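Local atomic coordinates of metallocarboxypeptidase (Trypanosoma cruzi, PDB entry 3DWC), a protein that probably removes single amino acids, with broad preference but sparing proline, from the C-terminal ends of peptides, as a metal-dependent carboxypeptidase of the M32 family. Residues B[177-182]-B[391-396]; B[346-351]-B[402-407]; B[367-372]-B[418-423]; B[384-389]-B[396-401]. All coordinates share one frame; numbering follows the deposited sequence.

Contact 1 (B[177-182]-B[391-396])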
loop_
_atom_site.group_PDB
_atom_site.type_symbol
_atom_site.label_atom_id
_atom_site.label_comp_id
_atom_site.label_asym_id
_atom_site.label_seq_id
_atom_site.Cartn_x
_atom_site.Cartn_y
_atom_site.Cartn_z
ATOM N N ASN B 177 27.315 -33.333 -10.380
ATOM C CA ASN B 177 26.418 -34.218 -11.133
ATOM C C ASN B 177 25.952 -33.496 -12.398
ATOM O O ASN B 177 26.199 -33.954 -13.500
ATOM C CB ASN B 177 25.232 -34.662 -10.307
ATOM C CG ASN B 177 24.369 -35.678 -11.035
ATOM O OD1 ASN B 177 23.669 -35.364 -11.993
ATOM N ND2 ASN B 177 24.412 -36.912 -10.568
ATOM N N VAL B 178 25.366 -32.323 -12.246
ATOM C CA VAL B 178 25.008 -31.504 -13.435
ATOM C C VAL B 178 26.175 -31.296 -14.432
ATOM O O VAL B 178 25.993 -31.429 -15.639
ATOM C CB VAL B 178 24.368 -30.123 -13.017
ATOM C CG1 VAL B 178 24.062 -29.198 -14.252
ATOM C CG2 VAL B 178 23.115 -30.338 -12.182
ATOM N N ARG B 179 27.355 -30.968 -13.924
ATOM C CA ARG B 179 28.509 -30.672 -14.774
ATOM C C ARG B 179 28.939 -31.869 -15.607
ATOM O O ARG B 179 29.522 -31.672 -16.680
ATOM C CB ARG B 179 29.715 -30.153 -13.942
ATOM C CG ARG B 179 30.793 -29.403 -14.750
ATOM C CD ARG B 179 32.050 -28.979 -13.896
ATOM N NE ARG B 179 31.586 -28.376 -12.661
ATOM C CZ ARG B 179 31.567 -28.977 -11.471
ATOM N NH1 ARG B 179 31.055 -28.330 -10.424
ATOM N NH2 ARG B 179 32.066 -30.208 -11.299
ATOM N N SER B 180 28.685 -33.094 -15.116
ATOM C CA SER B 180 29.111 -34.303 -15.781
ATOM C C SER B 180 28.323 -34.598 -17.066
ATOM O O SER B 180 28.827 -35.324 -17.937
ATOM C CB SER B 180 29.040 -35.515 -14.822
ATOM O OG SER B 180 27.694 -35.905 -14.552
ATOM N N TRP B 181 27.099 -34.056 -17.184
ATOM C CA TRP B 181 26.176 -34.387 -18.311
ATOM C C TRP B 181 25.577 -33.209 -19.093
ATOM O O TRP B 181 25.284 -33.386 -20.290
ATOM C CB TRP B 181 25.050 -35.368 -17.886
ATOM C CG TRP B 181 24.203 -34.915 -16.729
ATOM C CD1 TRP B 181 24.362 -35.249 -15.414
ATOM C CD2 TRP B 181 23.070 -34.028 -16.786
ATOM N NE1 TRP B 181 23.399 -34.626 -14.647
ATOM C CE2 TRP B 181 22.606 -33.860 -15.468
ATOM C CE3 TRP B 181 22.404 -33.366 -17.829
ATOM C CZ2 TRP B 181 21.530 -33.054 -15.166
ATOM C CZ3 TRP B 181 21.342 -32.573 -17.531
ATOM C CH2 TRP B 181 20.901 -32.427 -16.203
ATOM N N LEU B 182 25.413 -32.033 -18.454
ATOM C CA LEU B 182 24.593 -30.965 -19.031
ATOM C C LEU B 182 25.269 -30.216 -20.163
ATOM O O LEU B 182 24.618 -29.998 -21.171
ATOM C CB LEU B 182 24.026 -29.999 -17.962
ATOM C CG LEU B 182 23.094 -28.861 -18.416
ATOM C CD1 LEU B 182 21.996 -29.377 -19.378
ATOM C CD2 LEU B 182 22.477 -28.175 -17.199
ATOM N N LYS B 391 32.521 -20.207 -22.134
ATOM C CA LYS B 391 32.959 -20.970 -23.303
ATOM C C LYS B 391 32.763 -22.451 -23.068
ATOM O O LYS B 391 32.329 -23.174 -23.945
ATOM C CB LYS B 391 34.450 -20.732 -23.605
ATOM C CG LYS B 391 34.802 -19.331 -24.106
ATOM C CD LYS B 391 36.278 -18.960 -23.863
ATOM C CE LYS B 391 37.252 -19.760 -24.729
ATOM N NZ LYS B 391 38.707 -19.380 -24.535
ATOM N N SER B 392 33.098 -22.903 -21.870
ATOM C CA SER B 392 33.092 -24.328 -21.587
ATOM C C SER B 392 31.686 -24.916 -21.510
ATOM O O SER B 392 31.418 -26.007 -22.036
ATOM C CB SER B 392 33.817 -24.581 -20.274
ATOM O OG SER B 392 33.940 -25.963 -20.072
ATOM N N TYR B 393 30.805 -24.214 -20.808
ATOM C CA TYR B 393 29.463 -24.701 -20.555
ATOM C C TYR B 393 28.485 -24.359 -21.665
ATOM O O TYR B 393 27.701 -25.208 -22.067
ATOM C CB TYR B 393 28.951 -24.152 -19.219
ATOM C CG TYR B 393 29.790 -24.559 -18.013
ATOM C CD1 TYR B 393 30.523 -25.736 -18.005
ATOM C CD2 TYR B 393 29.803 -23.789 -16.866
ATOM C CE1 TYR B 393 31.280 -26.111 -16.888
ATOM C CE2 TYR B 393 30.554 -24.169 -15.732
ATOM C CZ TYR B 393 31.290 -25.331 -15.763
ATOM O OH TYR B 393 32.042 -25.712 -14.660
ATOM N N LEU B 394 28.556 -23.126 -22.171
ATOM C CA LEU B 394 27.582 -22.599 -23.150
ATOM C C LEU B 394 28.160 -22.322 -24.545
ATOM O O LEU B 394 27.426 -21.899 -25.438
ATOM C CB LEU B 394 26.972 -21.310 -22.608
ATOM C CG LEU B 394 26.042 -21.483 -21.405
ATOM C CD1 LEU B 394 26.047 -20.257 -20.523
ATOM C CD2 LEU B 394 24.617 -21.799 -21.855
ATOM N N GLY B 395 29.461 -22.532 -24.733
ATOM C CA GLY B 395 30.109 -22.294 -26.025
ATOM C C GLY B 395 30.207 -20.830 -26.447
ATOM O O GLY B 395 30.379 -20.539 -27.631
ATOM N N LEU B 396 30.131 -19.912 -25.487
ATOM C CA LEU B 396 30.178 -18.488 -25.789
ATOM C C LEU B 396 31.254 -17.762 -25.006
ATOM O O LEU B 396 31.499 -18.081 -23.849
ATOM C CB LEU B 396 28.829 -17.856 -25.474
ATOM C CG LEU B 396 27.638 -18.383 -26.276
ATOM C CD1 LEU B 396 26.392 -17.685 -25.782
ATOM C CD2 LEU B 396 27.842 -18.171 -27.795
#
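Tyr393, in the last turn of helix 382-394, meets Arg179 of helix 168-196, two helices joined side chain to side chain in the largely helical M32 carboxypeptidase fold. Along 391-396, Tyr393 alone makes the contact. Its CG lies anti to the carbonyl carbon (chi1 -61°), and the ring end comes nearer to helix 168-196 than its root does. The phenol oxygen lies at the edge of the guanidinium, near its plane, while the two flat groups are inclined by 34°. Glu367 of helix 358-374 is shared by both partners: one carboxylate oxygen, OE1, takes a salt bridge from Arg179 NH1, and the other, OE2, a hydrogen bond with Tyr393 OH. After Leu394, which packs on Leu186 of helix 168-196, the chain leaves helical geometry at Gly395, with phi 69°. Across the contact an aliphatic carbon meets the phenol, Arg179 CD coming to 3.4 Å from Tyr393 OH.

Contact 2 (B[346-351]-B[402-407])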
loop_
_atom_site.group_PDB
_atom_site.type_symbol
_atom_site.label_atom_id
_atom_site.label_comp_id
_atom_site.label_asym_id
_atom_site.label_seq_id
_atom_site.Cartn_x
_atom_site.Cartn_y
_atom_site.Cartn_z
ATOM N N PRO B 346 21.449 -20.774 -26.812
ATOM C CA PRO B 346 22.332 -20.254 -25.777
ATOM C C PRO B 346 22.660 -18.796 -25.983
ATOM O O PRO B 346 22.751 -18.347 -27.096
ATOM C CB PRO B 346 23.579 -21.096 -25.935
ATOM C CG PRO B 346 23.101 -22.318 -26.564
ATOM C CD PRO B 346 22.064 -21.887 -27.528
ATOM N N GLY B 347 22.809 -18.079 -24.887
ATOM C CA GLY B 347 23.144 -16.677 -24.912
ATOM C C GLY B 347 23.913 -16.291 -23.653
ATOM O O GLY B 347 24.263 -17.121 -22.832
ATOM N N LEU B 348 24.148 -15.002 -23.503
ATOM C CA LEU B 348 25.045 -14.495 -22.486
ATOM C C LEU B 348 24.354 -14.090 -21.221
ATOM O O LEU B 348 24.986 -14.028 -20.171
ATOM C CB LEU B 348 25.786 -13.255 -23.033
ATOM C CG LEU B 348 26.836 -13.517 -24.106
ATOM C CD1 LEU B 348 27.590 -12.202 -24.516
ATOM C CD2 LEU B 348 27.810 -14.585 -23.634
ATOM N N ILE B 349 23.064 -13.778 -21.319
ATOM C CA ILE B 349 22.329 -13.222 -20.191
ATOM C C ILE B 349 21.450 -14.310 -19.495
ATOM O O ILE B 349 20.486 -14.769 -20.044
ATOM C CB ILE B 349 21.426 -12.039 -20.637
ATOM C CG1 ILE B 349 22.226 -10.958 -21.439
ATOM C CG2 ILE B 349 20.727 -11.410 -19.408
ATOM C CD1 ILE B 349 23.411 -10.378 -20.724
ATOM N N ARG B 350 21.833 -14.661 -18.278
ATOM C CA ARG B 350 21.064 -15.510 -17.377
ATOM C C ARG B 350 19.547 -15.292 -17.344
ATOM O O ARG B 350 18.810 -16.261 -17.469
ATOM C CB ARG B 350 21.618 -15.429 -15.949
ATOM C CG ARG B 350 20.940 -16.424 -14.980
ATOM C CD ARG B 350 21.282 -16.205 -13.550
ATOM N NE ARG B 350 20.942 -14.853 -13.139
ATOM C CZ ARG B 350 19.770 -14.477 -12.637
ATOM N NH1 ARG B 350 18.794 -15.364 -12.435
ATOM N NH2 ARG B 350 19.570 -13.206 -12.344
ATOM N N ILE B 351 19.055 -14.059 -17.184
ATOM C CA ILE B 351 17.568 -13.871 -17.058
ATOM C C ILE B 351 16.824 -14.127 -18.376
ATOM O O ILE B 351 15.594 -14.296 -18.404
ATOM C CB ILE B 351 17.133 -12.477 -16.489
ATOM C CG1 ILE B 351 17.731 -11.329 -17.309
ATOM C CG2 ILE B 351 17.551 -12.320 -15.068
ATOM C CD1 ILE B 351 17.140 -9.980 -16.921
ATOM N N ASP B 402 32.364 -7.456 -20.039
ATOM C CA ASP B 402 31.986 -7.675 -18.649
ATOM C C ASP B 402 30.546 -7.259 -18.383
ATOM O O ASP B 402 29.860 -7.871 -17.554
ATOM C CB ASP B 402 32.977 -6.955 -17.752
ATOM C CG ASP B 402 34.382 -7.440 -17.984
ATOM O OD1 ASP B 402 34.612 -8.669 -17.852
ATOM O OD2 ASP B 402 35.245 -6.607 -18.333
ATOM N N LYS B 403 30.080 -6.251 -19.116
ATOM C CA LYS B 403 28.663 -5.835 -19.118
ATOM C C LYS B 403 27.649 -7.003 -19.204
ATOM O O LYS B 403 26.706 -7.124 -18.385
ATOM C CB LYS B 403 28.458 -4.877 -20.303
ATOM C CG LYS B 403 27.003 -4.435 -20.543
ATOM C CD LYS B 403 26.972 -3.089 -21.279
ATOM C CE LYS B 403 25.600 -2.494 -21.354
ATOM N NZ LYS B 403 25.657 -1.155 -21.958
ATOM N N GLU B 404 27.844 -7.849 -20.215
ATOM C CA GLU B 404 27.026 -9.050 -20.420
ATOM C C GLU B 404 27.733 -10.293 -19.885
ATOM O O GLU B 404 27.242 -11.406 -20.051
ATOM C CB GLU B 404 26.714 -9.223 -21.913
ATOM C CG GLU B 404 26.182 -7.955 -22.594
ATOM C CD GLU B 404 25.677 -8.222 -24.003
ATOM O OE1 GLU B 404 26.499 -8.415 -24.899
ATOM O OE2 GLU B 404 24.446 -8.275 -24.209
ATOM N N GLY B 405 28.886 -10.097 -19.260
ATOM C CA GLY B 405 29.629 -11.138 -18.562
ATOM C C GLY B 405 29.411 -11.002 -17.069
ATOM O O GLY B 405 28.270 -10.993 -16.614
ATOM N N CYS B 406 30.495 -10.858 -16.304
ATOM C CA CYS B 406 30.425 -10.885 -14.829
ATOM C C CYS B 406 29.650 -9.748 -14.167
ATOM O O CYS B 406 29.171 -9.920 -13.046
ATOM C CB CYS B 406 31.829 -11.030 -14.193
ATOM S SG CYS B 406 33.027 -9.715 -14.520
ATOM N N LEU B 407 29.472 -8.621 -14.854
ATOM C CA LEU B 407 28.717 -7.479 -14.289
ATOM C C LEU B 407 27.191 -7.518 -14.498
ATOM O O LEU B 407 26.497 -6.601 -14.053
ATOM C CB LEU B 407 29.232 -6.149 -14.859
ATOM C CG LEU B 407 30.694 -5.746 -14.644
ATOM C CD1 LEU B 407 30.936 -4.393 -15.305
ATOM C CD2 LEU B 407 31.076 -5.709 -13.151
HETATM O O HOH W 1 27.830 -14.094 -19.741
#
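Glu404 lies against Leu348 and Ile349, and its chain crosses the two at different angles: about a right angle to Leu348, an oblique one to Ile349. The methyl CD1 of Ile349 sits 3.7 Å from Glu404 CB and reaches on toward CG, so the isoleucine covers the aliphatic root of the acid. Ile349 places it there with CG1 anti to the carbonyl carbon (chi1 -52°). From Leu348 it is again CD1 that approaches, 4.1 Å from Glu404 CB and 4.0 Å from Glu404 OE1. That carboxylate oxygen has its polar partner in Asn401 ND2, close by in the same loop.

The backbones meet through two acceptors. Leu348 O and Glu404 O are 3.5 Å apart, but one water donates to both, at 2.9 Å to Leu348 O and 2.8 Å to Glu404 O, bridging two acceptors that cannot bond each other. Gln408 NE2 is a second donor to Leu348 O. Leu407 N meanwhile donates to Asp402 O at 2.8 Å, which helps to fold 402-407 back on itself. Partly exposed and remote from the metal, this is water-mediated loop-to-loop packing, joining the connection between helices 334-341 and 358-374 to that between helices 382-394 and 421-441.

Contact 3 (B[367-372]-B[418-423])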
loop_
_atom_site.group_PDB
_atom_site.type_symbol
_atom_site.label_atom_id
_atom_site.label_comp_id
_atom_site.label_asym_id
_atom_site.label_seq_id
_atom_site.Cartn_x
_atom_site.Cartn_y
_atom_site.Cartn_z
ATOM N N GLU B 367 30.106 -21.939 -8.770
ATOM C CA GLU B 367 31.504 -22.288 -8.753
ATOM C C GLU B 367 32.401 -21.102 -8.409
ATOM O O GLU B 367 33.277 -21.199 -7.555
ATOM C CB GLU B 367 31.877 -22.931 -10.098
ATOM C CG GLU B 367 31.231 -24.295 -10.215
ATOM C CD GLU B 367 31.235 -24.913 -11.594
ATOM O OE1 GLU B 367 30.661 -26.029 -11.709
ATOM O OE2 GLU B 367 31.791 -24.325 -12.548
ATOM N N ILE B 368 32.120 -19.971 -9.028
ATOM C CA ILE B 368 32.819 -18.748 -8.739
ATOM C C ILE B 368 32.612 -18.291 -7.290
ATOM O O ILE B 368 33.601 -18.021 -6.589
ATOM C CB ILE B 368 32.412 -17.654 -9.727
ATOM C CG1 ILE B 368 32.896 -18.046 -11.126
ATOM C CG2 ILE B 368 33.004 -16.300 -9.299
ATOM C CD1 ILE B 368 32.131 -17.424 -12.238
ATOM N N GLU B 369 31.361 -18.245 -6.831
ATOM C CA GLU B 369 31.056 -17.878 -5.442
ATOM C C GLU B 369 31.802 -18.739 -4.436
ATOM O O GLU B 369 32.437 -18.244 -3.500
ATOM C CB GLU B 369 29.541 -17.972 -5.183
ATOM C CG GLU B 369 28.759 -16.824 -5.771
ATOM C CD GLU B 369 27.355 -16.735 -5.240
ATOM O OE1 GLU B 369 26.901 -17.663 -4.520
ATOM O OE2 GLU B 369 26.689 -15.737 -5.574
ATOM N N ARG B 370 31.697 -20.041 -4.638
ATOM C CA ARG B 370 32.424 -21.027 -3.844
ATOM C C ARG B 370 33.945 -20.780 -3.853
ATOM O O ARG B 370 34.601 -20.815 -2.798
ATOM C CB ARG B 370 32.092 -22.438 -4.353
ATOM C CG ARG B 370 32.690 -23.584 -3.536
ATOM C CD ARG B 370 32.711 -24.872 -4.355
ATOM N NE ARG B 370 33.423 -24.725 -5.635
ATOM C CZ ARG B 370 33.388 -25.600 -6.648
ATOM N NH1 ARG B 370 32.680 -26.725 -6.566
ATOM N NH2 ARG B 370 34.078 -25.355 -7.755
ATOM N N ASP B 371 34.485 -20.530 -5.040
ATOM C CA ASP B 371 35.930 -20.367 -5.219
ATOM C C ASP B 371 36.456 -19.066 -4.611
ATOM O O ASP B 371 37.601 -19.023 -4.151
ATOM C CB ASP B 371 36.311 -20.423 -6.702
ATOM C CG ASP B 371 36.352 -21.854 -7.261
ATOM O OD1 ASP B 371 36.230 -22.828 -6.473
ATOM O OD2 ASP B 371 36.542 -21.992 -8.501
ATOM N N LEU B 372 35.651 -18.011 -4.629
ATOM C CA LEU B 372 36.052 -16.725 -4.028
ATOM C C LEU B 372 36.098 -16.855 -2.496
ATOM O O LEU B 372 37.063 -16.495 -1.851
ATOM C CB LEU B 372 35.098 -15.593 -4.448
ATOM C CG LEU B 372 35.192 -15.062 -5.881
ATOM C CD1 LEU B 372 33.922 -14.334 -6.244
ATOM C CD2 LEU B 372 36.436 -14.116 -6.085
ATOM N N GLY B 418 25.568 -16.780 -2.101
ATOM C CA GLY B 418 24.928 -18.038 -1.721
ATOM C C GLY B 418 23.452 -18.131 -2.085
ATOM O O GLY B 418 22.777 -19.101 -1.730
ATOM N N TYR B 419 22.962 -17.127 -2.807
ATOM C CA TYR B 419 21.589 -17.089 -3.317
ATOM C C TYR B 419 21.430 -17.871 -4.629
ATOM O O TYR B 419 20.571 -18.753 -4.759
ATOM C CB TYR B 419 21.188 -15.619 -3.520
ATOM C CG TYR B 419 19.770 -15.375 -3.909
ATOM C CD1 TYR B 419 19.388 -15.403 -5.232
ATOM C CD2 TYR B 419 18.831 -15.050 -2.976
ATOM C CE1 TYR B 419 18.078 -15.153 -5.614
ATOM C CE2 TYR B 419 17.503 -14.788 -3.341
ATOM C CZ TYR B 419 17.149 -14.864 -4.660
ATOM O OH TYR B 419 15.876 -14.597 -5.034
ATOM N N PHE B 420 22.272 -17.567 -5.597
ATOM C CA PHE B 420 22.150 -18.141 -6.933
ATOM C C PHE B 420 21.852 -19.660 -6.995
ATOM O O PHE B 420 20.965 -20.080 -7.728
ATOM C CB PHE B 420 23.399 -17.853 -7.750
ATOM C CG PHE B 420 23.452 -16.459 -8.363
ATOM C CD1 PHE B 420 22.455 -16.009 -9.197
ATOM C CD2 PHE B 420 24.536 -15.640 -8.138
ATOM C CE1 PHE B 420 22.517 -14.754 -9.779
ATOM C CE2 PHE B 420 24.627 -14.371 -8.739
ATOM C CZ PHE B 420 23.610 -13.936 -9.554
ATOM N N PRO B 421 22.585 -20.494 -6.244
ATOM C CA PRO B 421 22.379 -21.917 -6.404
ATOM C C PRO B 421 20.945 -22.380 -6.224
ATOM O O PRO B 421 20.541 -23.410 -6.782
ATOM C CB PRO B 421 23.268 -22.518 -5.296
ATOM C CG PRO B 421 24.240 -21.522 -4.996
ATOM C CD PRO B 421 23.629 -20.216 -5.242
ATOM N N THR B 422 20.169 -21.631 -5.444
ATOM C CA THR B 422 18.796 -22.038 -5.107
ATOM C C THR B 422 17.873 -22.137 -6.337
ATOM O O THR B 422 16.908 -22.850 -6.314
ATOM C CB THR B 422 18.173 -21.096 -4.048
ATOM O OG1 THR B 422 17.854 -19.835 -4.644
ATOM C CG2 THR B 422 19.130 -20.937 -2.844
ATOM N N TYR B 423 18.171 -21.385 -7.383
ATOM C CA TYR B 423 17.428 -21.464 -8.623
ATOM C C TYR B 423 17.457 -22.852 -9.213
ATOM O O TYR B 423 16.400 -23.403 -9.526
ATOM C CB TYR B 423 18.026 -20.502 -9.656
ATOM C CG TYR B 423 17.799 -19.047 -9.413
ATOM C CD1 TYR B 423 16.590 -18.447 -9.715
ATOM C CD2 TYR B 423 18.868 -18.211 -9.021
ATOM C CE1 TYR B 423 16.393 -17.017 -9.522
ATOM C CE2 TYR B 423 18.687 -16.813 -8.818
ATOM C CZ TYR B 423 17.463 -16.234 -9.083
ATOM O OH TYR B 423 17.342 -14.882 -8.894
HETATM O O HOH W 2 24.308 -15.354 -4.768
#
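Glu369 of helix 358-374 spans the gap to Gly418 and Phe420, at the approach to helix 421-441, in the buried interior of the helical M32 fold. Its OE1 accepts from Gly418 N at 2.9 Å, with an N-H...O angle of 149°; the donor comes from above the carboxylate, 43° out of its plane. Tyr155 OH also bonds to OE1 and Trp412 NE1 to OE2, giving both buried oxygens protein partners, which would probably favour the charged form. OE2 lies besides at the edge of the Phe420 ring, near the ring plane, with Glu369 OE2 3.3 Å from Phe420 CD2. Carboxylate and ring are turned 47° against each other.

A water extends this grip: it donates to Glu369 OE2 and accepts from Phe420 N at 3.1 Å, so the carboxylate also holds the backbone at Phe420. With CG anti to the carbonyl carbon and the chain extended beyond it, Glu369 can span this distance. Further out, Phe420 is held by a stack with His411 and a cation-pi contact with Arg365. The neighbouring Tyr419 side chain lies about 7 Å from the bound cobalt, linking this packing to the surroundings of the metal centre. Thr422 OG1 turns back to bond Tyr419 O at 2.9 Å.

Contact 4 (B[384-389]-B[396-401])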
loop_
_atom_site.group_PDB
_atom_site.type_symbol
_atom_site.label_atom_id
_atom_site.label_comp_id
_atom_site.label_asym_id
_atom_site.label_seq_id
_atom_site.Cartn_x
_atom_site.Cartn_y
_atom_site.Cartn_z
ATOM N N ARG B 384 38.116 -13.417 -16.146
ATOM C CA ARG B 384 38.834 -14.508 -16.786
ATOM C C ARG B 384 38.087 -15.831 -16.612
ATOM O O ARG B 384 37.822 -16.541 -17.575
ATOM C CB ARG B 384 40.248 -14.598 -16.199
ATOM C CG ARG B 384 41.258 -15.373 -17.041
ATOM C CD ARG B 384 41.659 -16.694 -16.392
ATOM N NE ARG B 384 42.048 -16.517 -14.989
ATOM C CZ ARG B 384 42.207 -17.509 -14.114
ATOM N NH1 ARG B 384 42.037 -18.774 -14.480
ATOM N NH2 ARG B 384 42.548 -17.225 -12.863
ATOM N N VAL B 385 37.727 -16.132 -15.375
ATOM C CA VAL B 385 37.070 -17.384 -15.022
ATOM C C VAL B 385 35.604 -17.422 -15.509
ATOM O O VAL B 385 35.104 -18.476 -15.847
ATOM C CB VAL B 385 37.114 -17.588 -13.489
ATOM C CG1 VAL B 385 36.339 -18.832 -13.091
ATOM C CG2 VAL B 385 38.582 -17.666 -12.988
ATOM N N TRP B 386 34.937 -16.270 -15.533
ATOM C CA TRP B 386 33.578 -16.149 -16.083
ATOM C C TRP B 386 33.569 -16.551 -17.541
ATOM O O TRP B 386 32.703 -17.316 -17.984
ATOM C CB TRP B 386 33.095 -14.710 -15.988
ATOM C CG TRP B 386 31.654 -14.564 -16.254
ATOM C CD1 TRP B 386 31.036 -14.541 -17.461
ATOM C CD2 TRP B 386 30.642 -14.403 -15.275
ATOM N NE1 TRP B 386 29.678 -14.381 -17.296
ATOM C CE2 TRP B 386 29.412 -14.297 -15.958
ATOM C CE3 TRP B 386 30.646 -14.349 -13.877
ATOM C CZ2 TRP B 386 28.210 -14.135 -15.299
ATOM C CZ3 TRP B 386 29.417 -14.190 -13.207
ATOM C CH2 TRP B 386 28.234 -14.072 -13.924
ATOM N N ASN B 387 34.560 -16.029 -18.272
ATOM C CA ASN B 387 34.760 -16.346 -19.683
ATOM C C ASN B 387 35.105 -17.824 -19.928
ATOM O O ASN B 387 34.605 -18.443 -20.877
ATOM C CB ASN B 387 35.852 -15.452 -20.263
ATOM C CG ASN B 387 36.167 -15.789 -21.707
ATOM O OD1 ASN B 387 35.330 -15.631 -22.591
ATOM N ND2 ASN B 387 37.372 -16.285 -21.946
ATOM N N GLU B 388 35.991 -18.372 -19.099
ATOM C CA GLU B 388 36.370 -19.787 -19.195
ATOM C C GLU B 388 35.154 -20.696 -19.094
ATOM O O GLU B 388 34.961 -21.619 -19.887
ATOM C CB GLU B 388 37.335 -20.164 -18.071
ATOM C CG GLU B 388 38.766 -19.681 -18.265
ATOM C CD GLU B 388 39.674 -20.061 -17.094
ATOM O OE1 GLU B 388 40.925 -20.038 -17.260
ATOM O OE2 GLU B 388 39.136 -20.382 -16.006
ATOM N N LYS B 389 34.361 -20.440 -18.061
ATOM C CA LYS B 389 33.179 -21.223 -17.773
ATOM C C LYS B 389 32.125 -21.037 -18.851
ATOM O O LYS B 389 31.477 -22.000 -19.240
ATOM C CB LYS B 389 32.659 -20.885 -16.374
ATOM C CG LYS B 389 33.572 -21.485 -15.273
ATOM C CD LYS B 389 33.265 -21.022 -13.855
ATOM C CE LYS B 389 34.181 -21.697 -12.821
ATOM N NZ LYS B 389 34.172 -23.205 -12.884
ATOM N N LEU B 396 30.131 -19.912 -25.487
ATOM C CA LEU B 396 30.178 -18.488 -25.789
ATOM C C LEU B 396 31.254 -17.762 -25.006
ATOM O O LEU B 396 31.499 -18.081 -23.849
ATOM C CB LEU B 396 28.829 -17.856 -25.474
ATOM C CG LEU B 396 27.638 -18.383 -26.276
ATOM C CD1 LEU B 396 26.392 -17.685 -25.782
ATOM C CD2 LEU B 396 27.842 -18.171 -27.795
ATOM N N GLU B 397 31.870 -16.767 -25.658
ATOM C CA GLU B 397 32.915 -15.916 -25.068
ATOM C C GLU B 397 32.367 -14.620 -24.492
ATOM O O GLU B 397 31.473 -14.008 -25.072
ATOM C CB GLU B 397 33.935 -15.501 -26.129
ATOM C CG GLU B 397 34.773 -16.625 -26.695
ATOM C CD GLU B 397 35.974 -16.112 -27.475
ATOM O OE1 GLU B 397 36.726 -16.966 -27.998
ATOM O OE2 GLU B 397 36.177 -14.864 -27.546
ATOM N N THR B 398 32.986 -14.177 -23.393
ATOM C CA THR B 398 32.708 -12.886 -22.761
ATOM C C THR B 398 33.950 -12.008 -22.550
ATOM O O THR B 398 33.821 -10.884 -22.056
ATOM C CB THR B 398 32.060 -13.088 -21.370
ATOM O OG1 THR B 398 32.984 -13.758 -20.500
ATOM C CG2 THR B 398 30.763 -13.899 -21.475
ATOM N N LEU B 399 35.139 -12.507 -22.896
ATOM C CA LEU B 399 36.388 -11.737 -22.692
ATOM C C LEU B 399 36.216 -10.354 -23.295
ATOM O O LEU B 399 35.902 -10.226 -24.486
ATOM C CB LEU B 399 37.620 -12.441 -23.287
ATOM C CG LEU B 399 38.993 -11.915 -22.814
ATOM C CD1 LEU B 399 39.970 -13.056 -22.560
ATOM C CD2 LEU B 399 39.604 -10.922 -23.807
ATOM N N GLY B 400 36.336 -9.338 -22.435
ATOM C CA GLY B 400 36.228 -7.930 -22.847
ATOM C C GLY B 400 34.815 -7.397 -22.773
ATOM O O GLY B 400 34.597 -6.209 -22.959
ATOM N N ASN B 401 33.859 -8.284 -22.500
ATOM C CA ASN B 401 32.433 -7.937 -22.404
ATOM C C ASN B 401 31.900 -8.232 -21.010
ATOM O O ASN B 401 31.065 -9.121 -20.815
ATOM C CB ASN B 401 31.605 -8.705 -23.440
ATOM C CG ASN B 401 30.185 -8.182 -23.559
ATOM O OD1 ASN B 401 29.744 -7.367 -22.756
ATOM N ND2 ASN B 401 29.463 -8.649 -24.573
#
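Helix 382-394 is followed by a chain that doubles back along it, bringing the CA atoms of Asn387 and Thr398 to 5.1 Å just where a type II beta turn, Thr398 to Asn401, begins. The side chain of Asn387 makes the hydrogen bonds across this return. Its OD1 accepts two successive backbone N-H groups. Thr398 N lies 2.9 Å from Asn387 OD1, fairly straight at 162° and in the carbonyl plane; Leu399 N lies 3.1 Å from Asn387 OD1, a weak bond bent to 138°. CG of Asn387 stands anti to the backbone N (chi1 177°), which carries the amide from the helix to the entrance of the turn. Beyond it, Leu399 CB lies 4.0 Å from Asn387 CG, and the two side chains cross at a slant.

Thr398 points toward the helix and completes the fit. Its hydroxyl sits between its own backbone N and carbonyl carbon, and Thr398 OG1 lies 3.2 Å from Asn387 CA and 3.3 Å from Asn387 CB. The turn closes on itself through Asn401 N to Thr398 O at 2.6 Å. On the inner side, Trp386 packs on Leu364 and Ile368 of helix 358-374. The Trp386 and Thr398 side chains cross at about a right angle, and Thr398 OG1 comes up to the ring edge, near its plane, 3.7 Å from Trp386 CD1.

Overall arrangement
Followed from the N terminus, helix 168-196 supplies the first segment of contact 1, which closes the longest loop, with 208 residues between its segments. Contact 2 begins next, at 346-351, then contact 3 on helix 358-374; contact 4 opens on helix 382-394. Contact 1 closes at 391-396, sharing Leu396 with contact 4, which closes at 396-401; contact 2 follows at 402-407 and contact 3 at 418-423. Contact 4 is nested within the loops of contacts 2 and 3, whereas contacts 1, 2 and 3 cross one another, and contact 1 also crosses contact 4. Glu367 of contact 3 also meets Lys389 of contact 4 in a salt bridge, besides its links to contact 1. Together they tie helices 168-196, 358-374, 382-394 and 421-441 to their connecting loops.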